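Local coordinates for ulvan Lyase-PL25 (PDB 5UAM), which degrades ulvan, the main cell-wall polysaccharide of green seaweeds of the Ulvales, as a lyase of polysaccharide lyase family 25, at residues A[204-209]-A[262-267]; A[219-224]-A[288-293]; A[235-240]-A[283-288]. All blocks are in the same frame, centred on the assembly; numbering follows the deposited sequence.

Overall arrangement
All three contacts lie in one large antiparallel sheet of the beta-propeller and in the connection between its strands 280-281 and 295-297, which holds helix 287-293. From the N terminus, 204-209, 219-224, 235-240 and 262-267 lie on four strands that are successive neighbours in this sheet. Contact 1 closes a loop from the first of these to the fourth. Contact 2 runs from 219-224 to the helix at 288-293. Contact 3 runs from 235-240 to 283-288, the lead-in to that helix, and is nested inside the loop of contact 2; the two share Glu288. Contact 1 crosses both others along the chain. Together they tie the strands to one another and to helix 287-293.

Contact 1. Residues A[204-209]-A[262-267]; sequences VSFLKH and YFMSFN. With EDO (1,2-ethanediol), chain J.
Phe206 and Leu207 meet Met264 in a small, buried apolar contact between strands 204-211 and 258-267. The two strands belong to one large antiparallel sheet but are not neighbours in it, so the contact is made by side chains reaching across, with no strand pairing. Met264 does the reaching. Its chain is extended beyond CG (chi2 -163°, chi3 -178°), which carries the terminal methyl across. That methyl comes to the edge of the Phe206 ring, near its plane, with CE 3.7 Å from Phe206 CD2. It also touches a branch of Leu207, with Met264 CE 4.1 Å from Leu207 CD2. Tyr237, on strand 232-243, one of the two strands between them, packs against both Leu207 and Met264. At the other end of 204-209, Lys208 NZ donates a hydrogen bond of 2.8 Å to O1 of an ethanediol, probably from the crystallisation liquor. His209 lies beside the same molecule, and its ND1 is hydrogen-bonded to Asp187. Replacing His209 by alanine would remove the imidazole, and Asp187 OD1 is likely to lose this mate and the diol one of its neighbours. Phe206 and Leu207 both face Trp188 on the adjoining strand, the mark of a classic beta bulge, here in a beta-propeller sheet.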
loop_
_atom_site.group_PDB
_atom_site.type_symbol
_atom_site.label_atom_id
_atom_site.label_comp_id
_atom_site.label_asym_id
_atom_site.label_seq_id
_atom_site.Cartn_x
_atom_site.Cartn_y
_atom_site.Cartn_z
ATOM N N VAL A 204 6.122 17.318 6.557
ATOM C CA VAL A 204 5.053 17.816 7.416
ATOM C C VAL A 204 4.463 16.613 8.146
ATOM O O VAL A 204 3.965 15.665 7.508
ATOM C CB VAL A 204 3.963 18.496 6.574
ATOM C CG1 VAL A 204 2.795 18.937 7.449
ATOM C CG2 VAL A 204 4.522 19.677 5.819
ATOM N N SER A 205 4.531 16.638 9.487
ATOM C CA SER A 205 4.016 15.539 10.301
ATOM C C SER A 205 2.500 15.613 10.412
ATOM O O SER A 205 1.957 16.647 10.811
ATOM C CB SER A 205 4.586 15.569 11.718
ATOM O OG SER A 205 5.967 15.286 11.729
ATOM N N PHE A 206 1.815 14.502 10.114
ATOM C CA PHE A 206 0.366 14.439 10.287
ATOM C C PHE A 206 -0.101 13.424 11.327
ATOM O O PHE A 206 -1.232 13.552 11.825
ATOM C CB PHE A 206 -0.383 14.260 8.948
ATOM C CG PHE A 206 -0.167 12.926 8.287
ATOM C CD1 PHE A 206 0.874 12.725 7.386
ATOM C CD2 PHE A 206 -1.016 11.869 8.558
ATOM C CE1 PHE A 206 1.059 11.502 6.788
ATOM C CE2 PHE A 206 -0.839 10.647 7.963
ATOM C CZ PHE A 206 0.208 10.458 7.074
ATOM N N LEU A 207 0.741 12.480 11.732
ATOM C CA LEU A 207 0.452 11.603 12.862
ATOM C C LEU A 207 1.660 11.603 13.781
ATOM O O LEU A 207 2.791 11.431 13.322
ATOM C CB LEU A 207 0.144 10.166 12.448
ATOM C CG LEU A 207 -1.254 9.980 11.847
ATOM C CD1 LEU A 207 -1.340 8.644 11.101
ATOM C CD2 LEU A 207 -2.318 10.049 12.927
ATOM N N LYS A 208 1.412 11.814 15.066
ATOM C CA LYS A 208 2.454 11.981 16.074
ATOM C C LYS A 208 2.804 10.670 16.766
ATOM O O LYS A 208 1.927 9.995 17.315
ATOM C CB LYS A 208 1.919 12.929 17.144
ATOM C CG LYS A 208 2.853 13.178 18.319
ATOM C CD LYS A 208 4.048 14.008 17.880
ATOM C CE LYS A 208 4.764 14.541 19.087
ATOM N NZ LYS A 208 5.926 15.395 18.695
ATOM N N HIS A 209 4.096 10.362 16.829
ATOM C CA HIS A 209 4.604 9.363 17.759
ATOM C C HIS A 209 5.092 10.057 19.022
ATOM O O HIS A 209 5.601 11.180 18.982
ATOM C CB HIS A 209 5.753 8.546 17.144
ATOM C CG HIS A 209 7.110 9.136 17.375
ATOM N ND1 HIS A 209 7.626 10.164 16.608
ATOM C CD2 HIS A 209 8.058 8.854 18.302
ATOM C CE1 HIS A 209 8.827 10.481 17.049
ATOM N NE2 HIS A 209 9.116 9.699 18.075
ATOM N N TYR A 262 -9.119 4.427 11.844
ATOM C CA TYR A 262 -9.416 5.843 11.921
ATOM C C TYR A 262 -9.440 6.410 10.506
ATOM O O TYR A 262 -8.903 5.810 9.566
ATOM C CB TYR A 262 -8.309 6.560 12.679
ATOM C CG TYR A 262 -8.000 6.078 14.087
ATOM C CD1 TYR A 262 -7.231 4.944 14.305
ATOM C CD2 TYR A 262 -8.418 6.800 15.180
ATOM C CE1 TYR A 262 -6.921 4.530 15.577
ATOM C CE2 TYR A 262 -8.103 6.402 16.462
ATOM C CZ TYR A 262 -7.332 5.276 16.649
ATOM O OH TYR A 262 -7.013 4.853 17.926
ATOM N N PHE A 263 -10.021 7.608 10.372
ATOM C CA PHE A 263 -10.181 8.269 9.079
ATOM C C PHE A 263 -10.052 9.784 9.208
ATOM O O PHE A 263 -10.636 10.382 10.103
ATOM C CB PHE A 263 -11.566 7.977 8.489
ATOM C CG PHE A 263 -11.804 8.641 7.175
ATOM C CD1 PHE A 263 -11.386 8.044 5.999
ATOM C CD2 PHE A 263 -12.400 9.893 7.113
ATOM C CE1 PHE A 263 -11.570 8.694 4.792
ATOM C CE2 PHE A 263 -12.561 10.520 5.914
ATOM C CZ PHE A 263 -12.155 9.924 4.760
ATOM N N MET A 264 -9.331 10.404 8.275
ATOM C CA MET A 264 -9.349 11.851 8.166
ATOM C C MET A 264 -9.062 12.262 6.728
ATOM O O MET A 264 -8.627 11.455 5.907
ATOM C CB MET A 264 -8.380 12.508 9.161
ATOM C CG MET A 264 -6.935 12.148 8.963
ATOM S SD MET A 264 -6.054 12.600 10.480
ATOM C CE MET A 264 -4.366 12.156 10.055
ATOM N N SER A 265 -9.282 13.545 6.452
ATOM C CA SER A 265 -9.167 14.113 5.117
ATOM C C SER A 265 -8.237 15.324 5.157
ATOM O O SER A 265 -8.182 16.043 6.147
ATOM C CB SER A 265 -10.567 14.528 4.636
ATOM O OG SER A 265 -10.595 14.941 3.284
ATOM N N PHE A 266 -7.527 15.544 4.052
ATOM C CA PHE A 266 -6.538 16.601 3.875
ATOM C C PHE A 266 -6.967 17.412 2.663
ATOM O O PHE A 266 -6.991 16.898 1.542
ATOM C CB PHE A 266 -5.184 15.919 3.655
ATOM C CG PHE A 266 -4.041 16.817 3.229
ATOM C CD1 PHE A 266 -3.977 18.172 3.518
ATOM C CD2 PHE A 266 -3.002 16.248 2.528
ATOM C CE1 PHE A 266 -2.869 18.936 3.107
ATOM C CE2 PHE A 266 -1.905 16.999 2.120
ATOM C CZ PHE A 266 -1.838 18.320 2.394
ATOM N N ASN A 267 -7.320 18.672 2.880
ATOM C CA ASN A 267 -7.632 19.575 1.784
ATOM C C ASN A 267 -6.319 20.177 1.296
ATOM O O ASN A 267 -5.696 20.975 1.997
ATOM C CB ASN A 267 -8.601 20.650 2.255
ATOM C CG ASN A 267 -8.996 21.611 1.150
ATOM O OD1 ASN A 267 -8.182 22.004 0.311
ATOM N ND2 ASN A 267 -10.258 22.015 1.162
HETATM C C1 EDO J . 8.670 14.114 16.656
HETATM O O1 EDO J . 7.475 13.551 17.222
HETATM C C2 EDO J . 9.606 14.559 17.773
HETATM O O2 EDO J . 9.924 13.430 18.596
#

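Contact 2. Residues A[219-224]-A[288-293]; sequences DSWYAW and EVADEK. With PO4 (phosphate ion), chain E; EDO (1,2-ethanediol), chain L.
Trp221 points its indole at the helix and meets Ala290 with the far corner of its six-membered ring. Trp221 CH2 lies 4.0 Å from Ala290 CB, and the methyl approaches the ring obliquely. CG of Trp221 is anti to the carbonyl carbon (chi1 -57°), which helps carry the indole out toward 288-293. Its NE1 is hydrogen-bonded to Lys208 O, which helps fix the rotation of the ring. The second approach is between two acids. Asp219 OD2 and Glu288 OE1 are 4.5 Å apart, like charges that would repel on their own. Lys210 NZ forms a salt bridge to each and probably offsets this. The other oxygen, Asp219 OD1, is hydrogen-bonded to Tyr239 OH. Tyr222, which follows Trp221 on the strand, sends its ring the other way. Its OH donates a 2.6 Å hydrogen bond to O2 of a phosphate, probably from the crystallisation liquor, which lies at the ring edge and in the ring plane. His99, His119, Arg180 and His184 also bind this ion, so it probably marks part of the substrate site. Strand 217-227 thus has helix 287-293 on one side and the probable substrate site on the other. Within the sheet it runs between strands 204-211 and 232-243.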
loop_
_atom_site.group_PDB
_atom_site.type_symbol
_atom_site.label_atom_id
_atom_site.label_comp_id
_atom_site.label_asym_id
_atom_site.label_seq_id
_atom_site.Cartn_x
_atom_site.Cartn_y
_atom_site.Cartn_z
ATOM N N ASP A 219 3.215 5.635 21.144
ATOM C CA ASP A 219 2.212 5.732 20.094
ATOM C C ASP A 219 2.890 5.574 18.735
ATOM O O ASP A 219 3.870 6.260 18.433
ATOM C CB ASP A 219 1.515 7.096 20.108
ATOM C CG ASP A 219 0.655 7.344 21.336
ATOM O OD1 ASP A 219 0.180 6.403 22.016
ATOM O OD2 ASP A 219 0.425 8.546 21.597
ATOM N N SER A 220 2.343 4.691 17.908
ATOM C CA SER A 220 2.863 4.385 16.585
ATOM C C SER A 220 1.672 4.130 15.677
ATOM O O SER A 220 0.570 3.840 16.150
ATOM C CB SER A 220 3.784 3.164 16.690
ATOM O OG SER A 220 4.432 2.835 15.486
ATOM N N TRP A 221 1.894 4.241 14.363
ATOM C CA TRP A 221 0.776 4.264 13.423
ATOM C C TRP A 221 1.113 3.548 12.122
ATOM O O TRP A 221 2.275 3.407 11.752
ATOM C CB TRP A 221 0.427 5.704 13.045
ATOM C CG TRP A 221 0.087 6.574 14.208
ATOM C CD1 TRP A 221 0.921 7.461 14.872
ATOM C CD2 TRP A 221 -1.190 6.679 14.843
ATOM N NE1 TRP A 221 0.225 8.092 15.868
ATOM C CE2 TRP A 221 -1.070 7.631 15.877
ATOM C CE3 TRP A 221 -2.430 6.063 14.634
ATOM C CZ2 TRP A 221 -2.142 7.980 16.693
ATOM C CZ3 TRP A 221 -3.492 6.401 15.451
ATOM C CH2 TRP A 221 -3.346 7.351 16.470
ATOM N N TYR A 222 0.050 3.185 11.396
ATOM C CA TYR A 222 0.170 2.755 10.004
ATOM C C TYR A 222 -0.956 3.404 9.214
ATOM O O TYR A 222 -2.126 3.296 9.593
ATOM C CB TYR A 222 0.062 1.228 9.878
ATOM C CG TYR A 222 1.249 0.506 10.470
ATOM C CD1 TYR A 222 1.250 0.147 11.819
ATOM C CD2 TYR A 222 2.364 0.187 9.712
ATOM C CE1 TYR A 222 2.338 -0.493 12.388
ATOM C CE2 TYR A 222 3.447 -0.443 10.261
ATOM C CZ TYR A 222 3.424 -0.821 11.610
ATOM O OH TYR A 222 4.506 -1.452 12.176
ATOM N N ALA A 223 -0.608 4.075 8.121
ATOM C CA ALA A 223 -1.575 4.869 7.371
ATOM C C ALA A 223 -1.597 4.459 5.906
ATOM O O ALA A 223 -0.613 3.961 5.362
ATOM C CB ALA A 223 -1.233 6.370 7.465
ATOM N N TRP A 224 -2.743 4.690 5.275
ATOM C CA TRP A 224 -2.939 4.533 3.844
ATOM C C TRP A 224 -3.610 5.799 3.340
ATOM O O TRP A 224 -4.731 6.137 3.765
ATOM C CB TRP A 224 -3.802 3.315 3.540
ATOM C CG TRP A 224 -3.794 2.836 2.116
ATOM C CD1 TRP A 224 -3.013 1.840 1.594
ATOM C CD2 TRP A 224 -4.602 3.313 1.031
ATOM N NE1 TRP A 224 -3.296 1.654 0.270
ATOM C CE2 TRP A 224 -4.273 2.547 -0.100
ATOM C CE3 TRP A 224 -5.586 4.301 0.909
ATOM C CZ2 TRP A 224 -4.876 2.751 -1.335
ATOM C CZ3 TRP A 224 -6.175 4.489 -0.326
ATOM C CH2 TRP A 224 -5.825 3.735 -1.411
ATOM N N GLU A 288 -4.778 10.819 21.328
ATOM C CA GLU A 288 -5.895 11.336 22.112
ATOM C C GLU A 288 -6.887 12.073 21.225
ATOM O O GLU A 288 -8.104 11.924 21.380
ATOM C CB GLU A 288 -5.358 12.245 23.219
ATOM C CG GLU A 288 -4.589 11.487 24.303
ATOM C CD GLU A 288 -3.086 11.362 24.055
ATOM O OE1 GLU A 288 -2.623 11.528 22.913
ATOM O OE2 GLU A 288 -2.355 11.136 25.049
ATOM N N VAL A 289 -6.391 12.879 20.292
ATOM C CA VAL A 289 -7.289 13.557 19.371
ATOM C C VAL A 289 -7.941 12.563 18.432
ATOM O O VAL A 289 -9.126 12.695 18.101
ATOM C CB VAL A 289 -6.531 14.651 18.608
ATOM C CG1 VAL A 289 -7.369 15.159 17.408
ATOM C CG2 VAL A 289 -6.165 15.773 19.575
ATOM N N ALA A 290 -7.175 11.580 17.944
ATOM C CA ALA A 290 -7.742 10.596 17.030
ATOM C C ALA A 290 -8.882 9.822 17.691
ATOM O O ALA A 290 -9.942 9.612 17.087
ATOM C CB ALA A 290 -6.652 9.639 16.542
ATOM N N ASP A 291 -8.671 9.358 18.920
ATOM C CA ASP A 291 -9.737 8.639 19.614
ATOM C C ASP A 291 -10.981 9.494 19.793
ATOM O O ASP A 291 -12.097 8.966 19.806
ATOM C CB ASP A 291 -9.254 8.137 20.981
ATOM C CG ASP A 291 -8.373 6.901 20.877
ATOM O OD1 ASP A 291 -8.231 6.336 19.770
ATOM O OD2 ASP A 291 -7.798 6.490 21.903
ATOM N N GLU A 292 -10.818 10.806 19.932
ATOM C CA GLU A 292 -11.941 11.710 20.122
ATOM C C GLU A 292 -12.625 12.077 18.809
ATOM O O GLU A 292 -13.853 12.234 18.785
ATOM C CB GLU A 292 -11.441 12.978 20.821
ATOM C CG GLU A 292 -12.485 14.090 21.013
ATOM C CD GLU A 292 -13.476 13.789 22.121
ATOM O OE1 GLU A 292 -13.261 12.806 22.867
ATOM O OE2 GLU A 292 -14.464 14.548 22.240
ATOM N N LYS A 293 -11.864 12.216 17.716
ATOM C CA LYS A 293 -12.359 12.892 16.518
ATOM C C LYS A 293 -12.312 12.078 15.237
ATOM O O LYS A 293 -13.120 12.345 14.335
ATOM C CB LYS A 293 -11.568 14.183 16.257
ATOM C CG LYS A 293 -11.699 15.246 17.329
ATOM C CD LYS A 293 -13.118 15.776 17.431
ATOM C CE LYS A 293 -13.238 16.853 18.486
ATOM N NZ LYS A 293 -14.673 17.223 18.683
HETATM P P PO4 E . 7.540 -2.515 10.200
HETATM O O1 PO4 E . 7.894 -3.275 11.462
HETATM O O2 PO4 E . 6.448 -1.561 10.462
HETATM O O3 PO4 E . 7.087 -3.568 9.217
HETATM O O4 PO4 E . 8.787 -1.767 9.741
HETATM C C1 EDO L . -14.854 9.257 16.881
HETATM O O1 EDO L . -15.714 8.339 16.166
HETATM C C2 EDO L . -15.150 9.219 18.372
HETATM O O2 EDO L . -14.724 7.960 18.903
#

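Contact 3. Residues A[235-240]-A[283-288]; sequences VSYDYH and LPVTRE. With ZN (zinc ion), chain D.
Arg287 meets Tyr239 with its aliphatic chain rather than with its charge. Arg287 CD lies 3.6 Å from Tyr239 CZ, and Arg287 CG is 3.9 Å from Tyr239 CE1. The guanidinium and ring planes are 59° apart, so they do not stack flat. The chain bends at chi3 (90°), which turns the guanidinium away from the line of the methylenes, and NH1 forms a salt bridge with Asp219. Glu288 is a weaker partner: its OE2 is 3.7 Å from Arg287 NH1, a long pair with the oxygen well out of the guanidinium plane. Further along, Tyr237 and Val285 cross at about a right angle, with Tyr237 OH 4.0 Å from Val285 CG1. That hydroxyl is hydrogen-bonded to Thr294. Next to Tyr239 on the strand, His240 binds the zinc ion through NE2 at 2.0 Å, with His184, Cys242 and His254 completing the site. Its other ring nitrogen, ND1, is held by Glu257 O. Asp219 OD1 takes both Arg287 NH1 and the hydroxyl of Tyr239; Arg212 NH1 is also hydrogen-bonded to that hydroxyl. The buried Asp219 carboxylate is thus shared by arginine and tyrosine, and their two polar ends probably help keep it charged.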
loop_
_atom_site.group_PDB
_atom_site.type_symbol
_atom_site.label_atom_id
_atom_site.label_comp_id
_atom_site.label_asym_id
_atom_site.label_seq_id
_atom_site.Cartn_x
_atom_site.Cartn_y
_atom_site.Cartn_z
ATOM N N VAL A 235 -7.220 9.591 4.252
ATOM C CA VAL A 235 -6.239 8.772 4.955
ATOM C C VAL A 235 -6.961 7.886 5.970
ATOM O O VAL A 235 -7.650 8.403 6.858
ATOM C CB VAL A 235 -5.176 9.628 5.661
ATOM C CG1 VAL A 235 -4.097 8.737 6.280
ATOM C CG2 VAL A 235 -4.570 10.643 4.677
ATOM N N SER A 236 -6.764 6.563 5.871
ATOM C CA SER A 236 -7.214 5.639 6.894
ATOM C C SER A 236 -5.991 5.093 7.607
ATOM O O SER A 236 -4.911 4.971 7.024
ATOM C CB SER A 236 -8.063 4.506 6.330
ATOM O OG SER A 236 -7.342 3.793 5.347
ATOM N N TYR A 237 -6.142 4.786 8.882
ATOM C CA TYR A 237 -4.965 4.384 9.635
ATOM C C TYR A 237 -5.368 3.535 10.826
ATOM O O TYR A 237 -6.472 3.657 11.339
ATOM C CB TYR A 237 -4.137 5.590 10.089
ATOM C CG TYR A 237 -4.844 6.760 10.754
ATOM C CD1 TYR A 237 -5.561 7.694 10.002
ATOM C CD2 TYR A 237 -4.700 6.993 12.114
ATOM C CE1 TYR A 237 -6.128 8.790 10.592
ATOM C CE2 TYR A 237 -5.267 8.090 12.709
ATOM C CZ TYR A 237 -5.978 8.998 11.946
ATOM O OH TYR A 237 -6.520 10.117 12.554
ATOM N N ASP A 238 -4.465 2.646 11.236
ATOM C CA ASP A 238 -4.620 1.933 12.503
ATOM C C ASP A 238 -3.487 2.303 13.452
ATOM O O ASP A 238 -2.483 2.912 13.067
ATOM C CB ASP A 238 -4.813 0.399 12.348
ATOM C CG ASP A 238 -3.606 -0.350 11.760
ATOM O OD1 ASP A 238 -2.800 0.211 11.008
ATOM O OD2 ASP A 238 -3.499 -1.576 12.037
ATOM N N TYR A 239 -3.700 1.964 14.719
ATOM C CA TYR A 239 -2.791 2.323 15.801
ATOM C C TYR A 239 -1.961 1.124 16.239
ATOM O O TYR A 239 -2.506 0.045 16.481
ATOM C CB TYR A 239 -3.581 2.866 16.983
ATOM C CG TYR A 239 -2.731 3.163 18.198
ATOM C CD1 TYR A 239 -1.997 4.324 18.280
ATOM C CD2 TYR A 239 -2.710 2.296 19.283
ATOM C CE1 TYR A 239 -1.235 4.603 19.392
ATOM C CE2 TYR A 239 -1.946 2.569 20.410
ATOM C CZ TYR A 239 -1.215 3.734 20.457
ATOM O OH TYR A 239 -0.466 4.000 21.574
ATOM N N HIS A 240 -0.654 1.327 16.357
ATOM C CA HIS A 240 0.281 0.320 16.849
ATOM C C HIS A 240 0.668 0.668 18.289
ATOM O O HIS A 240 1.200 1.756 18.554
ATOM C CB HIS A 240 1.503 0.269 15.924
ATOM C CG HIS A 240 2.649 -0.539 16.448
ATOM N ND1 HIS A 240 2.502 -1.810 16.961
ATOM C CD2 HIS A 240 3.970 -0.257 16.516
ATOM C CE1 HIS A 240 3.685 -2.269 17.334
ATOM N NE2 HIS A 240 4.597 -1.350 17.063
ATOM N N LEU A 283 -2.426 19.638 13.456
ATOM C CA LEU A 283 -1.406 18.644 13.158
ATOM C C LEU A 283 -0.201 18.826 14.067
ATOM O O LEU A 283 0.118 19.944 14.475
ATOM C CB LEU A 283 -0.889 18.782 11.724
ATOM C CG LEU A 283 -1.799 18.456 10.557
ATOM C CD1 LEU A 283 -0.957 18.193 9.325
ATOM C CD2 LEU A 283 -2.647 17.263 10.849
ATOM N N PRO A 284 0.508 17.735 14.369
ATOM C CA PRO A 284 0.190 16.361 13.997
ATOM C C PRO A 284 -0.891 15.797 14.898
ATOM O O PRO A 284 -0.980 16.202 16.076
ATOM C CB PRO A 284 1.521 15.629 14.223
ATOM C CG PRO A 284 2.153 16.376 15.310
ATOM C CD PRO A 284 1.791 17.826 15.088
ATOM N N VAL A 285 -1.716 14.907 14.349
ATOM C CA VAL A 285 -2.779 14.286 15.119
ATOM C C VAL A 285 -2.178 13.307 16.116
ATOM O O VAL A 285 -1.354 12.453 15.760
ATOM C CB VAL A 285 -3.789 13.616 14.181
ATOM C CG1 VAL A 285 -4.811 12.799 14.985
ATOM C CG2 VAL A 285 -4.467 14.661 13.319
ATOM N N THR A 286 -2.598 13.430 17.372
ATOM C CA THR A 286 -2.189 12.524 18.435
ATOM C C THR A 286 -3.233 11.432 18.633
ATOM O O THR A 286 -4.385 11.553 18.220
ATOM C CB THR A 286 -2.076 13.286 19.744
ATOM O OG1 THR A 286 -3.364 13.831 20.045
ATOM C CG2 THR A 286 -1.047 14.406 19.644
ATOM N N ARG A 287 -2.827 10.386 19.345
ATOM C CA ARG A 287 -3.763 9.319 19.684
ATOM C C ARG A 287 -4.982 9.870 20.416
ATOM O O ARG A 287 -6.115 9.461 20.146
ATOM C CB ARG A 287 -3.060 8.257 20.530
ATOM C CG ARG A 287 -3.943 7.022 20.816
ATOM C CD ARG A 287 -3.364 6.176 21.923
ATOM N NE ARG A 287 -3.860 6.584 23.231
ATOM C CZ ARG A 287 -3.177 7.276 24.143
ATOM N NH1 ARG A 287 -1.919 7.680 23.939
ATOM N NH2 ARG A 287 -3.768 7.569 25.291
ATOM N N GLU A 288 -4.778 10.819 21.328
ATOM C CA GLU A 288 -5.895 11.336 22.112
ATOM C C GLU A 288 -6.887 12.073 21.225
ATOM O O GLU A 288 -8.104 11.924 21.380
ATOM C CB GLU A 288 -5.358 12.245 23.219
ATOM C CG GLU A 288 -4.589 11.487 24.303
ATOM C CD GLU A 288 -3.086 11.362 24.055
ATOM O OE1 GLU A 288 -2.623 11.528 22.913
ATOM O OE2 GLU A 288 -2.355 11.136 25.049
HETATM ZN ZN ZN D . 6.583 -1.219 17.519
#